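Local atomic coordinates of hypothetical aldose 1-epimerase (Klebsiella pneumoniae subsp. pneumoniae MGH 78578, PDB entry 3TY1), a protein that is of unknown function but belongs to the galactose mutarotase clan, and so probably binds carbohydrate, perhaps as an aldose 1-epimerase. Residues 34-39 / 52-57; 59-64 / 188-193; 148-153 / 160-165; 156-161 / 180-185. All coordinates share one frame; numbering follows the deposited sequence. Where two conformers were deposited one is given.

The four contacts build one end of a beta supersandwich in which two antiparallel sheets lie face to face. Contact 1 is a strand pairing within the six-stranded sheet, while contacts 3 and 4 pair successive strands of the ten-stranded one and share strand 159-169 through R160 and I161. Contact 2 spans the gap between the sheets and is the buried one, with apolar side chains and no hydrogen bond across it. The others are partly buried and two-sided: I35, I53, V149, I159 and I161 pack together between the sheets, whereas their outer faces are polar, modestly so in contact 1 and densely charged in contacts 3 and 4, which share a sulfate; another sits on the outer face of strand 189-198 in contact 2.

Contact 1 of 4, residues 34-39 / 52-57; sequences SIEQKV and TIHSKD
The side chain of S34 lies against that of H54, its OG 3.4 Å from H54 CB and equally close to CD2. With chi1 at 68°, OG sits between the backbone N and carbonyl carbon of its own residue, a position that a small hydroxyl tolerates easily. T52 CG2 rests 3.5 Å above the imidazole ring, over its centre. E36 reaches out with an extended chain and comes near H54 NE2 without bonding to it; a water joins the two, 3.0 Å from NE2 and weakly bonded to OE1. A second water links E36 O with T52 OG1. Behind this polar face I35 and I53, a non-hydrogen-bonded pair, turn their branched chains inward, CG1 to CG1 4.4 Å, toward I159 of the facing sheet. The flanking pairs S34-H54 and E36-T52 each exchange two backbone hydrogen bonds, H54 N reaching S34 O at 2.8 Å. Such alternation of polar and apolar residues is typical of an antiparallel hairpin in one layer of a beta sandwich.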
loop_
_atom_site.group_PDB
_atom_site.type_symbol
_atom_site.label_atom_id
_atom_site.label_comp_id
_atom_site.label_asym_id
_atom_site.label_seq_id
_atom_site.Cartn_x
_atom_site.Cartn_y
_atom_site.Cartn_z
ATOM N N SER A 34 11.575 -6.968 31.715
ATOM C CA SER A 34 11.157 -5.670 31.186
ATOM C C SER A 34 10.239 -5.944 30.018
ATOM O O SER A 34 10.238 -7.058 29.481
ATOM C CB SER A 34 12.348 -4.837 30.756
ATOM O OG SER A 34 12.972 -5.415 29.629
ATOM N N ILE A 35 9.400 -4.961 29.700
ATOM C CA ILE A 35 8.482 -5.050 28.563
ATOM C C ILE A 35 8.732 -3.763 27.776
ATOM O O ILE A 35 8.683 -2.662 28.356
ATOM C CB ILE A 35 6.980 -5.170 28.986
ATOM C CG1 ILE A 35 6.814 -6.313 29.998
ATOM C CG2 ILE A 35 6.116 -5.390 27.749
ATOM C CD1 ILE A 35 5.444 -6.379 30.695
ATOM N N GLU A 36 9.038 -3.916 26.495
ATOM C CA GLU A 36 9.408 -2.794 25.647
ATOM C C GLU A 36 8.764 -2.829 24.278
ATOM O O GLU A 36 8.806 -3.873 23.575
ATOM C CB GLU A 36 10.945 -2.750 25.463
ATOM C CG GLU A 36 11.399 -1.528 24.652
ATOM C CD GLU A 36 12.925 -1.380 24.514
ATOM O OE1 GLU A 36 13.669 -2.261 24.965
ATOM O OE2 GLU A 36 13.345 -0.355 23.927
ATOM N N GLN A 37 8.209 -1.666 23.890
ATOM C CA GLN A 37 7.739 -1.441 22.550
ATOM C C GLN A 37 8.769 -0.526 21.849
ATOM O O GLN A 37 9.219 0.472 22.411
ATOM C CB GLN A 37 6.350 -0.814 22.502
ATOM C CG GLN A 37 5.845 -0.569 21.077
ATOM C CD GLN A 37 4.362 -0.282 20.999
ATOM O OE1 GLN A 37 3.580 -1.203 20.792
ATOM N NE2 GLN A 37 3.962 0.985 21.161
ATOM N N LYS A 38 9.122 -0.895 20.636
ATOM C CA LYS A 38 10.070 -0.202 19.843
ATOM C C LYS A 38 9.526 0.009 18.450
ATOM O O LYS A 38 9.041 -0.948 17.802
ATOM C CB LYS A 38 11.363 -1.023 19.861
ATOM C CG LYS A 38 12.548 -0.429 19.129
ATOM C CD LYS A 38 13.869 -1.281 19.303
ATOM C CE LYS A 38 14.322 -1.415 20.761
ATOM N NZ LYS A 38 15.722 -1.950 20.946
ATOM N N VAL A 39 9.669 1.242 17.953
ATOM C CA VAL A 39 9.276 1.599 16.611
ATOM C C VAL A 39 10.501 1.390 15.767
ATOM O O VAL A 39 11.554 1.972 16.047
ATOM C CB VAL A 39 8.814 3.069 16.482
ATOM C CG1 VAL A 39 8.331 3.357 15.026
ATOM C CG2 VAL A 39 7.696 3.370 17.437
ATOM N N THR A 52 8.272 -6.574 23.107
ATOM C CA THR A 52 9.053 -7.654 23.649
ATOM C C THR A 52 8.966 -7.754 25.165
ATOM O O THR A 52 9.148 -6.756 25.874
ATOM C CB THR A 52 10.546 -7.441 23.287
ATOM O OG1 THR A 52 10.682 -7.237 21.856
ATOM C CG2 THR A 52 11.361 -8.665 23.743
ATOM N N ILE A 53 8.740 -8.959 25.667
ATOM C CA ILE A 53 8.941 -9.265 27.071
ATOM C C ILE A 53 10.375 -9.809 27.199
ATOM O O ILE A 53 10.678 -10.868 26.653
ATOM C CB ILE A 53 7.998 -10.350 27.588
ATOM C CG1 ILE A 53 6.537 -9.881 27.463
ATOM C CG2 ILE A 53 8.432 -10.714 29.072
ATOM C CD1 ILE A 53 5.467 -11.021 27.721
ATOM N N HIS A 54 11.249 -9.072 27.882
ATOM C CA HIS A 54 12.626 -9.520 28.101
ATOM C C HIS A 54 12.703 -10.149 29.485
ATOM O O HIS A 54 12.362 -9.507 30.468
ATOM C CB HIS A 54 13.616 -8.364 28.093
ATOM C CG HIS A 54 13.707 -7.616 26.796
ATOM N ND1 HIS A 54 14.598 -7.964 25.792
ATOM C CD2 HIS A 54 13.057 -6.501 26.356
ATOM C CE1 HIS A 54 14.485 -7.103 24.791
ATOM N NE2 HIS A 54 13.561 -6.203 25.104
ATOM N N SER A 55 13.168 -11.382 29.572
ATOM C CA SER A 55 13.335 -12.067 30.846
ATOM C C SER A 55 14.815 -12.256 31.167
ATOM O O SER A 55 15.627 -12.503 30.257
ATOM C CB SER A 55 12.666 -13.411 30.761
ATOM O OG SER A 55 11.261 -13.264 30.757
ATOM N N LYS A 56 15.171 -12.177 32.445
ATOM C CA LYS A 56 16.543 -12.493 32.812
ATOM C C LYS A 56 16.759 -14.022 32.697
ATOM O O LYS A 56 17.676 -14.440 31.992
ATOM C CB LYS A 56 16.909 -11.976 34.209
ATOM C CG LYS A 56 18.423 -12.108 34.519
ATOM C CD LYS A 56 18.881 -11.224 35.693
ATOM C CE LYS A 56 18.168 -11.583 36.996
ATOM N NZ LYS A 56 18.664 -10.814 38.169
ATOM N N ASP A 57 15.849 -14.821 33.291
ATOM C CA ASP A 57 15.963 -16.262 33.455
ATOM C C ASP A 57 14.724 -17.011 32.920
ATOM O O ASP A 57 14.278 -17.958 33.532
ATOM C CB ASP A 57 16.109 -16.532 34.978
ATOM C CG ASP A 57 15.012 -15.828 35.808
ATOM O OD1 ASP A 57 14.014 -15.384 35.211
ATOM O OD2 ASP A 57 15.140 -15.687 37.036
HETATM O O HOH W 1 10.652 -4.631 21.699
HETATM O O HOH W 2 13.163 -4.329 22.838
#

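Contact 2 of 4, residues 59-64 / 188-193; sequences LTITLS and NSFSLH. With SO4 (sulfate ion), chain H.
Between the two sheets of the supersandwich lies an apolar core, and here segment 59-64 faces segment 188-193 of the other sheet, with L59 and N188 at the strand ends. F190 is the central piece. Its chi1 of 65° sets the ring between its own backbone N and carbonyl carbon, with the ring edge turned to L59, whose CD1 lies in the ring plane 4.0 Å from F190 CD1. The same methyl reaches over to the backbone of N188, 3.8 Å from its carbonyl carbon. I61, two residues along, approaches at a slant, CD1 to F190 CB 4.1 Å. Y349 lies nearly parallel to the F190 ring, and L71 and I74 also touch it. Residues on the reverse of strand 189-198 differ sharply: H193 NE2 donates to a sulfate, probably from the crystallisation liquor, and its ND1 is bonded to D346. A leucine methyl at the ring edge and an isoleucine methyl at F190 CB imply that these two segments cohere by dispersion and the hydrophobic effect, while beside them the L59 N to Y183 OH hydrogen bond ties the sheets.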
loop_
_atom_site.group_PDB
_atom_site.type_symbol
_atom_site.label_atom_id
_atom_site.label_comp_id
_atom_site.label_asym_id
_atom_site.label_seq_id
_atom_site.Cartn_x
_atom_site.Cartn_y
_atom_site.Cartn_z
ATOM N N LEU A 59 11.710 -16.772 29.291
ATOM C CA LEU A 59 11.532 -16.609 27.867
ATOM C C LEU A 59 11.593 -15.133 27.490
ATOM O O LEU A 59 10.965 -14.283 28.147
ATOM C CB LEU A 59 10.199 -17.170 27.417
ATOM C CG LEU A 59 9.919 -18.670 27.569
ATOM C CD1 LEU A 59 8.524 -19.007 26.983
ATOM C CD2 LEU A 59 11.051 -19.453 26.873
ATOM N N THR A 60 12.266 -14.851 26.381
ATOM C CA THR A 60 12.223 -13.533 25.788
ATOM C C THR A 60 11.280 -13.667 24.596
ATOM O O THR A 60 11.493 -14.498 23.692
ATOM C CB THR A 60 13.612 -12.983 25.423
ATOM O OG1 THR A 60 14.310 -12.718 26.636
ATOM C CG2 THR A 60 13.473 -11.622 24.634
ATOM N N ILE A 61 10.183 -12.919 24.642
ATOM C CA ILE A 61 9.108 -13.094 23.686
ATOM C C ILE A 61 8.897 -11.821 22.903
ATOM O O ILE A 61 8.611 -10.752 23.509
ATOM C CB ILE A 61 7.773 -13.416 24.428
ATOM C CG1 ILE A 61 7.917 -14.709 25.265
ATOM C CG2 ILE A 61 6.595 -13.466 23.401
ATOM C CD1 ILE A 61 6.672 -15.006 26.211
ATOM N N THR A 62 9.019 -11.911 21.580
ATOM C CA THR A 62 8.890 -10.747 20.702
ATOM C C THR A 62 7.712 -10.918 19.836
ATOM O O THR A 62 7.573 -11.951 19.171
ATOM C CB THR A 62 10.138 -10.565 19.813
ATOM O OG1 THR A 62 11.281 -10.434 20.654
ATOM C CG2 THR A 62 10.002 -9.321 18.912
ATOM N N LEU A 63 6.855 -9.908 19.824
ATOM C CA LEU A 63 5.698 -9.920 18.918
ATOM C C LEU A 63 5.624 -8.598 18.179
ATOM O O LEU A 63 6.301 -7.667 18.558
ATOM C CB LEU A 63 4.435 -10.271 19.661
ATOM C CG LEU A 63 3.860 -9.492 20.799
ATOM C CD1 LEU A 63 3.094 -8.297 20.171
ATOM C CD2 LEU A 63 2.910 -10.334 21.611
ATOM N N SER A 64 4.816 -8.528 17.128
ATOM C CA SER A 64 4.661 -7.312 16.352
ATOM C C SER A 64 3.212 -6.836 16.289
ATOM O O SER A 64 2.396 -7.459 15.612
ATOM C CB SER A 64 5.207 -7.495 14.937
ATOM O OG SER A 64 4.962 -6.293 14.240
ATOM N N ASN A 188 8.826 -21.594 31.357
ATOM C CA ASN A 188 9.229 -22.047 30.024
ATOM C C ASN A 188 8.010 -22.177 29.082
ATOM O O ASN A 188 8.145 -22.738 28.005
ATOM C CB ASN A 188 10.003 -23.402 30.082
ATOM C CG ASN A 188 9.147 -24.550 30.551
ATOM O OD1 ASN A 188 8.159 -24.327 31.265
ATOM N ND2 ASN A 188 9.520 -25.805 30.180
ATOM N N SER A 189 6.825 -21.722 29.500
ATOM C CA SER A 189 5.671 -21.758 28.640
ATOM C C SER A 189 4.967 -20.421 28.573
ATOM O O SER A 189 5.127 -19.571 29.451
ATOM C CB SER A 189 4.664 -22.816 29.101
ATOM O OG SER A 189 4.070 -22.409 30.311
ATOM N N PHE A 190 4.187 -20.236 27.512
ATOM C CA PHE A 190 3.297 -19.080 27.398
ATOM C C PHE A 190 1.996 -19.609 26.810
ATOM O O PHE A 190 1.979 -20.706 26.282
ATOM C CB PHE A 190 3.868 -17.945 26.546
ATOM C CG PHE A 190 4.073 -18.276 25.108
ATOM C CD1 PHE A 190 5.325 -18.738 24.649
ATOM C CD2 PHE A 190 3.049 -18.087 24.192
ATOM C CE1 PHE A 190 5.513 -19.032 23.318
ATOM C CE2 PHE A 190 3.235 -18.384 22.862
ATOM C CZ PHE A 190 4.466 -18.820 22.420
ATOM N N SER A 191 0.914 -18.847 26.937
ATOM C CA SER A 191 -0.354 -19.306 26.389
ATOM C C SER A 191 -0.999 -18.190 25.592
ATOM O O SER A 191 -0.717 -17.012 25.817
ATOM C CB SER A 191 -1.279 -19.798 27.506
ATOM O OG SER A 191 -1.572 -18.737 28.391
ATOM N N LEU A 192 -1.829 -18.589 24.631
ATOM C CA LEU A 192 -2.672 -17.693 23.868
ATOM C C LEU A 192 -4.111 -17.988 24.268
ATOM O O LEU A 192 -4.485 -19.150 24.395
ATOM C CB LEU A 192 -2.526 -17.964 22.363
ATOM C CG LEU A 192 -1.121 -17.821 21.792
ATOM C CD1 LEU A 192 -1.168 -18.046 20.248
ATOM C CD2 LEU A 192 -0.576 -16.432 22.140
ATOM N N HIS A 193 -4.901 -16.934 24.403
ATOM C CA HIS A 193 -6.320 -16.979 24.686
ATOM C C HIS A 193 -6.968 -15.932 23.831
ATOM O O HIS A 193 -7.294 -14.852 24.294
ATOM C CB HIS A 193 -6.573 -16.747 26.168
ATOM C CG HIS A 193 -5.999 -17.828 27.017
ATOM N ND1 HIS A 193 -6.580 -19.076 27.117
ATOM C CD2 HIS A 193 -4.851 -17.886 27.731
ATOM C CE1 HIS A 193 -5.835 -19.837 27.899
ATOM N NE2 HIS A 193 -4.791 -19.134 28.299
HETATM S S SO4 H . -3.330 -20.108 31.352
HETATM O O1 SO4 H . -2.152 -20.758 31.936
HETATM O O2 SO4 H . -4.554 -20.451 32.069
HETATM O O3 SO4 H . -3.149 -18.663 31.427
HETATM O O4 SO4 H . -3.492 -20.550 29.961
#

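Contact 3 of 4, residues 148-153 / 160-165; sequences EVEVAD and RIRGLV. With SO4 (sulfate ion), chain I.
One guanidinium, that of R162, bridges two carboxylates that stand on the neighbouring strand. Its chain bends at chi3 (-74°), which lays the head across E148 and E150. E148 OE1 takes NE and NH2 side-on, at 3.2 Å from R162 NE, lying exactly in the guanidinium plane while the carboxylate stands almost perpendicular to it, at 88°. E150 OE1 receives the end-on pair: R162 NH1 comes 2.9 Å from it from above the carboxylate plane, and R162 NH2 donates to the anti lone pair of E150 OE1. Three ionic groups are thus fixed on one sheet face, which suits long, flexible glutamate and arginine. E150 OE2 makes a long ion pair with R160 NE, 4.0 Å away and out of the guanidinium plane; R160 lies alongside and sends its guanidinium on to E158 and a sulfate. On the reverse face V149 CG2 meets I161 CG1 at 4.3 Å. The hairpin lies between strands 2-9 and 173-183 of its sheet, E180 adding a further salt bridge to R162, and V149 packs on I35 of strand 33-39 opposite.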
loop_
_atom_site.group_PDB
_atom_site.type_symbol
_atom_site.label_atom_id
_atom_site.label_comp_id
_atom_site.label_asym_id
_atom_site.label_seq_id
_atom_site.Cartn_x
_atom_site.Cartn_y
_atom_site.Cartn_z
ATOM N N GLU A 148 -2.826 -3.437 24.794
ATOM C CA GLU A 148 -2.688 -3.263 26.251
ATOM C C GLU A 148 -1.714 -4.270 26.821
ATOM O O GLU A 148 -1.677 -5.424 26.374
ATOM C CB GLU A 148 -4.014 -3.483 26.981
ATOM C CG GLU A 148 -5.081 -2.484 26.607
ATOM C CD GLU A 148 -6.461 -2.745 27.259
ATOM O OE1 GLU A 148 -6.735 -3.862 27.728
ATOM O OE2 GLU A 148 -7.280 -1.804 27.280
ATOM N N VAL A 149 -0.957 -3.816 27.816
ATOM C CA VAL A 149 -0.032 -4.642 28.569
ATOM C C VAL A 149 -0.507 -4.630 30.030
ATOM O O VAL A 149 -0.746 -3.565 30.615
ATOM C CB VAL A 149 1.414 -4.091 28.484
ATOM C CG1 VAL A 149 2.333 -4.862 29.442
ATOM C CG2 VAL A 149 1.909 -4.150 27.049
ATOM N N GLU A 150 -0.598 -5.808 30.621
ATOM C CA GLU A 150 -1.082 -5.952 32.000
ATOM C C GLU A 150 -0.050 -6.755 32.784
ATOM O O GLU A 150 0.491 -7.743 32.275
ATOM C CB GLU A 150 -2.443 -6.655 31.996
ATOM C CG GLU A 150 -3.025 -7.065 33.361
ATOM C CD GLU A 150 -4.224 -8.029 33.232
ATOM O OE1 GLU A 150 -5.131 -7.761 32.408
ATOM O OE2 GLU A 150 -4.231 -9.072 33.937
ATOM N N VAL A 151 0.208 -6.332 34.012
ATOM C CA VAL A 151 1.113 -7.049 34.920
ATOM C C VAL A 151 0.407 -7.169 36.259
ATOM O O VAL A 151 -0.050 -6.169 36.816
ATOM C CB VAL A 151 2.465 -6.335 35.082
ATOM C CG1 VAL A 151 3.415 -7.164 36.030
ATOM C CG2 VAL A 151 3.122 -6.140 33.690
ATOM N N ALA A 152 0.259 -8.397 36.734
ATOM C CA ALA A 152 -0.343 -8.653 38.043
ATOM C C ALA A 152 0.441 -7.936 39.136
ATOM O O ALA A 152 1.675 -7.806 39.055
ATOM C CB ALA A 152 -0.397 -10.154 38.338
ATOM N N ASP A 153 -0.279 -7.480 40.153
ATOM C CA ASP A 153 0.347 -6.690 41.230
ATOM C C ASP A 153 1.099 -7.497 42.281
ATOM O O ASP A 153 1.730 -6.902 43.171
ATOM C CB ASP A 153 -0.661 -5.728 41.893
ATOM C CG ASP A 153 -1.777 -6.418 42.657
ATOM O OD1 ASP A 153 -1.721 -7.644 43.017
ATOM O OD2 ASP A 153 -2.760 -5.673 42.910
ATOM N N ARG A 160 0.116 -10.104 30.711
ATOM C CA ARG A 160 -0.786 -10.354 29.618
ATOM C C ARG A 160 -0.645 -9.245 28.605
ATOM O O ARG A 160 -0.603 -8.063 28.970
ATOM C CB ARG A 160 -2.242 -10.430 30.098
ATOM C CG ARG A 160 -2.436 -11.485 31.145
ATOM C CD ARG A 160 -3.890 -11.745 31.468
ATOM N NE ARG A 160 -3.994 -12.765 32.507
ATOM C CZ ARG A 160 -5.131 -13.308 32.947
ATOM N NH1 ARG A 160 -6.295 -12.934 32.458
ATOM N NH2 ARG A 160 -5.092 -14.257 33.881
ATOM N N ILE A 161 -0.583 -9.626 27.347
ATOM C CA ILE A 161 -0.460 -8.669 26.265
ATOM C C ILE A 161 -1.630 -8.916 25.331
ATOM O O ILE A 161 -1.732 -9.991 24.713
ATOM C CB ILE A 161 0.874 -8.786 25.568
ATOM C CG1 ILE A 161 2.003 -8.425 26.531
ATOM C CG2 ILE A 161 0.894 -7.837 24.318
ATOM C CD1 ILE A 161 3.368 -8.509 25.914
ATOM N N ARG A 162 -2.498 -7.917 25.226
ATOM C CA ARG A 162 -3.703 -8.006 24.388
ATOM C C ARG A 162 -3.587 -7.086 23.188
ATOM O O ARG A 162 -3.051 -5.993 23.299
ATOM C CB ARG A 162 -4.972 -7.597 25.170
ATOM C CG ARG A 162 -5.389 -8.557 26.230
ATOM C CD ARG A 162 -6.679 -8.129 26.944
ATOM N NE ARG A 162 -6.438 -7.022 27.840
ATOM C CZ ARG A 162 -5.939 -7.123 29.071
ATOM N NH1 ARG A 162 -5.625 -8.305 29.611
ATOM N NH2 ARG A 162 -5.749 -6.014 29.773
ATOM N N GLY A 163 -4.112 -7.546 22.050
ATOM C CA GLY A 163 -4.153 -6.775 20.819
ATOM C C GLY A 163 -5.397 -7.052 19.996
ATOM O O GLY A 163 -5.606 -8.195 19.605
ATOM N N LEU A 164 -6.208 -6.019 19.745
ATOM C CA LEU A 164 -7.444 -6.140 18.941
ATOM C C LEU A 164 -7.089 -5.942 17.466
ATOM O O LEU A 164 -6.610 -4.875 17.088
ATOM C CB LEU A 164 -8.449 -5.081 19.347
ATOM C CG LEU A 164 -9.841 -5.079 18.689
ATOM C CD1 LEU A 164 -10.506 -6.397 18.940
ATOM C CD2 LEU A 164 -10.699 -3.870 19.205
ATOM N N VAL A 165 -7.319 -6.965 16.658
ATOM C CA VAL A 165 -7.032 -6.990 15.219
ATOM C C VAL A 165 -8.365 -7.087 14.484
ATOM O O VAL A 165 -9.130 -8.046 14.644
ATOM C CB VAL A 165 -6.127 -8.157 14.896
ATOM C CG1 VAL A 165 -5.788 -8.163 13.412
ATOM C CG2 VAL A 165 -4.833 -8.055 15.713
HETATM S S SO4 I . -8.705 -15.514 33.949
HETATM O O1 SO4 I . -7.625 -16.457 34.244
HETATM O O2 SO4 I . -9.938 -16.029 34.527
HETATM O O3 SO4 I . -8.418 -14.236 34.579
HETATM O O4 SO4 I . -8.951 -15.409 32.520
#

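Contact 4 of 4, residues 156-161 / 180-185; sequences PYEIRI and ELRYVP. With SO4 (sulfate ion), chain I.
E180 OE1 is gripped side-on by two nitrogens of R182, NE at 2.7 Å and NH2 at 2.9 Å, the first coming from above the carboxylate plane. This lies on the outer face of the antiparallel hairpin of strands 159-169 and 173-183. R160 and R182 leave a non-hydrogen-bonded pair with the same extended shape, so their guanidiniums stack nearly flat, planes at 7° and centres 3.7 Å apart. The positive charges are probably balanced by E180, by E158, whose OE1 accepts from R160 NH2 at 3.0 Å, and by a sulfate reached by both arginines, weakly from R182. A water ties R160 NH1 to E180 OE2. I159 and I161, on either side of R160 in sequence, point to the inner face, each exchanging two backbone hydrogen bonds with Y183 or L181; these bulky apolar chains suit the space between sheets, and Y183 carries its hydroxyl to S187 O and L59 N. Beyond the strand ends, P156 and P185, which have no N-H, pack with apolar neighbours: P185 CG on I159 CD1 at 3.9 Å, and P156 CB on V184 CG1 at 3.6 Å. A water donates to both P156 O and P185 O, 2.7 Å from the latter.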
loop_
_atom_site.group_PDB
_atom_site.type_symbol
_atom_site.label_atom_id
_atom_site.label_comp_id
_atom_site.label_asym_id
_atom_site.label_seq_id
_atom_site.Cartn_x
_atom_site.Cartn_y
_atom_site.Cartn_z
ATOM N N PRO A 156 2.787 -14.533 41.106
ATOM C CA PRO A 156 3.939 -14.619 40.212
ATOM C C PRO A 156 4.014 -13.580 39.103
ATOM O O PRO A 156 4.780 -13.777 38.164
ATOM C CB PRO A 156 3.803 -16.058 39.637
ATOM C CG PRO A 156 2.337 -16.223 39.492
ATOM C CD PRO A 156 1.754 -15.546 40.722
ATOM N N TYR A 157 3.300 -12.449 39.211
ATOM C CA TYR A 157 3.496 -11.335 38.246
ATOM C C TYR A 157 3.224 -11.699 36.802
ATOM O O TYR A 157 3.965 -11.333 35.890
ATOM C CB TYR A 157 4.901 -10.703 38.400
ATOM C CG TYR A 157 5.165 -10.196 39.803
ATOM C CD1 TYR A 157 4.541 -9.044 40.276
ATOM C CD2 TYR A 157 6.029 -10.876 40.665
ATOM C CE1 TYR A 157 4.807 -8.567 41.562
ATOM C CE2 TYR A 157 6.290 -10.414 41.939
ATOM C CZ TYR A 157 5.681 -9.274 42.392
ATOM O OH TYR A 157 5.962 -8.828 43.669
ATOM N N GLU A 158 2.118 -12.415 36.594
ATOM C CA GLU A 158 1.700 -12.787 35.269
ATOM C C GLU A 158 1.517 -11.533 34.387
ATOM O O GLU A 158 0.904 -10.577 34.795
ATOM C CB GLU A 158 0.385 -13.565 35.315
ATOM C CG GLU A 158 -0.031 -14.136 33.972
ATOM C CD GLU A 158 -1.422 -14.808 33.981
ATOM O OE1 GLU A 158 -2.256 -14.480 34.816
ATOM O OE2 GLU A 158 -1.699 -15.616 33.092
ATOM N N ILE A 159 2.053 -11.617 33.170
ATOM C CA ILE A 159 2.001 -10.581 32.174
ATOM C C ILE A 159 0.982 -11.024 31.130
ATOM O O ILE A 159 0.987 -12.176 30.724
ATOM C CB ILE A 159 3.367 -10.412 31.502
ATOM C CG1 ILE A 159 4.433 -10.024 32.556
ATOM C CG2 ILE A 159 3.300 -9.370 30.304
ATOM C CD1 ILE A 159 5.898 -10.185 31.990
ATOM N N ARG A 160 0.116 -10.104 30.711
ATOM C CA ARG A 160 -0.786 -10.354 29.618
ATOM C C ARG A 160 -0.645 -9.245 28.605
ATOM O O ARG A 160 -0.603 -8.063 28.970
ATOM C CB ARG A 160 -2.242 -10.430 30.098
ATOM C CG ARG A 160 -2.436 -11.485 31.145
ATOM C CD ARG A 160 -3.890 -11.745 31.468
ATOM N NE ARG A 160 -3.994 -12.765 32.507
ATOM C CZ ARG A 160 -5.131 -13.308 32.947
ATOM N NH1 ARG A 160 -6.295 -12.934 32.458
ATOM N NH2 ARG A 160 -5.092 -14.257 33.881
ATOM N N ILE A 161 -0.583 -9.626 27.347
ATOM C CA ILE A 161 -0.460 -8.669 26.265
ATOM C C ILE A 161 -1.630 -8.916 25.331
ATOM O O ILE A 161 -1.732 -9.991 24.713
ATOM C CB ILE A 161 0.874 -8.786 25.568
ATOM C CG1 ILE A 161 2.003 -8.425 26.531
ATOM C CG2 ILE A 161 0.894 -7.837 24.318
ATOM C CD1 ILE A 161 3.368 -8.509 25.914
ATOM N N GLU A 180 -4.628 -12.512 22.842
ATOM C CA GLU A 180 -4.016 -12.378 24.175
ATOM C C GLU A 180 -2.949 -13.431 24.384
ATOM O O GLU A 180 -3.195 -14.630 24.175
ATOM C CB GLU A 180 -5.050 -12.453 25.321
ATOM C CG GLU A 180 -4.439 -12.111 26.688
ATOM C CD GLU A 180 -5.463 -12.078 27.847
ATOM O OE1 GLU A 180 -5.930 -13.142 28.302
ATOM O OE2 GLU A 180 -5.756 -10.970 28.317
ATOM N N LEU A 181 -1.764 -12.966 24.747
ATOM C CA LEU A 181 -0.657 -13.816 25.174
ATOM C C LEU A 181 -0.448 -13.625 26.678
ATOM O O LEU A 181 -0.479 -12.493 27.170
ATOM C CB LEU A 181 0.575 -13.528 24.348
ATOM C CG LEU A 181 1.867 -14.257 24.715
ATOM C CD1 LEU A 181 2.750 -14.432 23.458
ATOM C CD2 LEU A 181 2.613 -13.512 25.846
ATOM N N ARG A 182 -0.265 -14.734 27.398
ATOM C CA ARG A 182 -0.051 -14.716 28.845
ATOM C C ARG A 182 1.269 -15.406 29.152
ATOM O O ARG A 182 1.568 -16.485 28.622
ATOM C CB ARG A 182 -1.167 -15.434 29.564
ATOM C CG ARG A 182 -2.525 -14.941 29.218
ATOM C CD ARG A 182 -3.570 -15.566 30.167
ATOM N NE ARG A 182 -4.914 -15.221 29.719
ATOM C CZ ARG A 182 -6.033 -15.675 30.262
ATOM N NH1 ARG A 182 -5.995 -16.527 31.282
ATOM N NH2 ARG A 182 -7.196 -15.289 29.754
ATOM N N TYR A 183 2.074 -14.775 29.992
ATOM C CA TYR A 183 3.379 -15.323 30.341
ATOM C C TYR A 183 3.694 -15.044 31.800
ATOM O O TYR A 183 3.593 -13.906 32.232
ATOM C CB TYR A 183 4.465 -14.726 29.422
ATOM C CG TYR A 183 5.832 -15.227 29.822
ATOM C CD1 TYR A 183 6.147 -16.582 29.696
ATOM C CD2 TYR A 183 6.798 -14.382 30.307
ATOM C CE1 TYR A 183 7.380 -17.092 30.100
ATOM C CE2 TYR A 183 8.043 -14.885 30.725
ATOM C CZ TYR A 183 8.325 -16.247 30.622
ATOM O OH TYR A 183 9.568 -16.715 31.044
ATOM N N VAL A 184 4.053 -16.092 32.554
ATOM C CA VAL A 184 4.497 -15.960 33.921
ATOM C C VAL A 184 6.041 -15.841 33.891
ATOM O O VAL A 184 6.745 -16.732 33.405
ATOM C CB VAL A 184 4.067 -17.139 34.816
ATOM C CG1 VAL A 184 4.648 -16.967 36.233
ATOM C CG2 VAL A 184 2.572 -17.252 34.866
ATOM N N PRO A 185 6.579 -14.726 34.411
ATOM C CA PRO A 185 8.026 -14.551 34.414
ATOM C C PRO A 185 8.787 -15.736 34.962
ATOM O O PRO A 185 8.394 -16.295 35.966
ATOM C CB PRO A 185 8.202 -13.321 35.307
ATOM C CG PRO A 185 7.090 -12.479 34.920
ATOM C CD PRO A 185 5.906 -13.469 34.794
HETATM S S SO4 I . -8.705 -15.514 33.949
HETATM O O1 SO4 I . -7.625 -16.457 34.244
HETATM O O2 SO4 I . -9.938 -16.029 34.527
HETATM O O3 SO4 I . -8.418 -14.236 34.579
HETATM O O4 SO4 I . -8.951 -15.409 32.520
HETATM O O HOH W 3 7.074 -15.335 38.152
HETATM O O HOH W 4 -3.655 -17.217 33.519
HETATM O O HOH W 5 -7.068 -11.114 30.446
#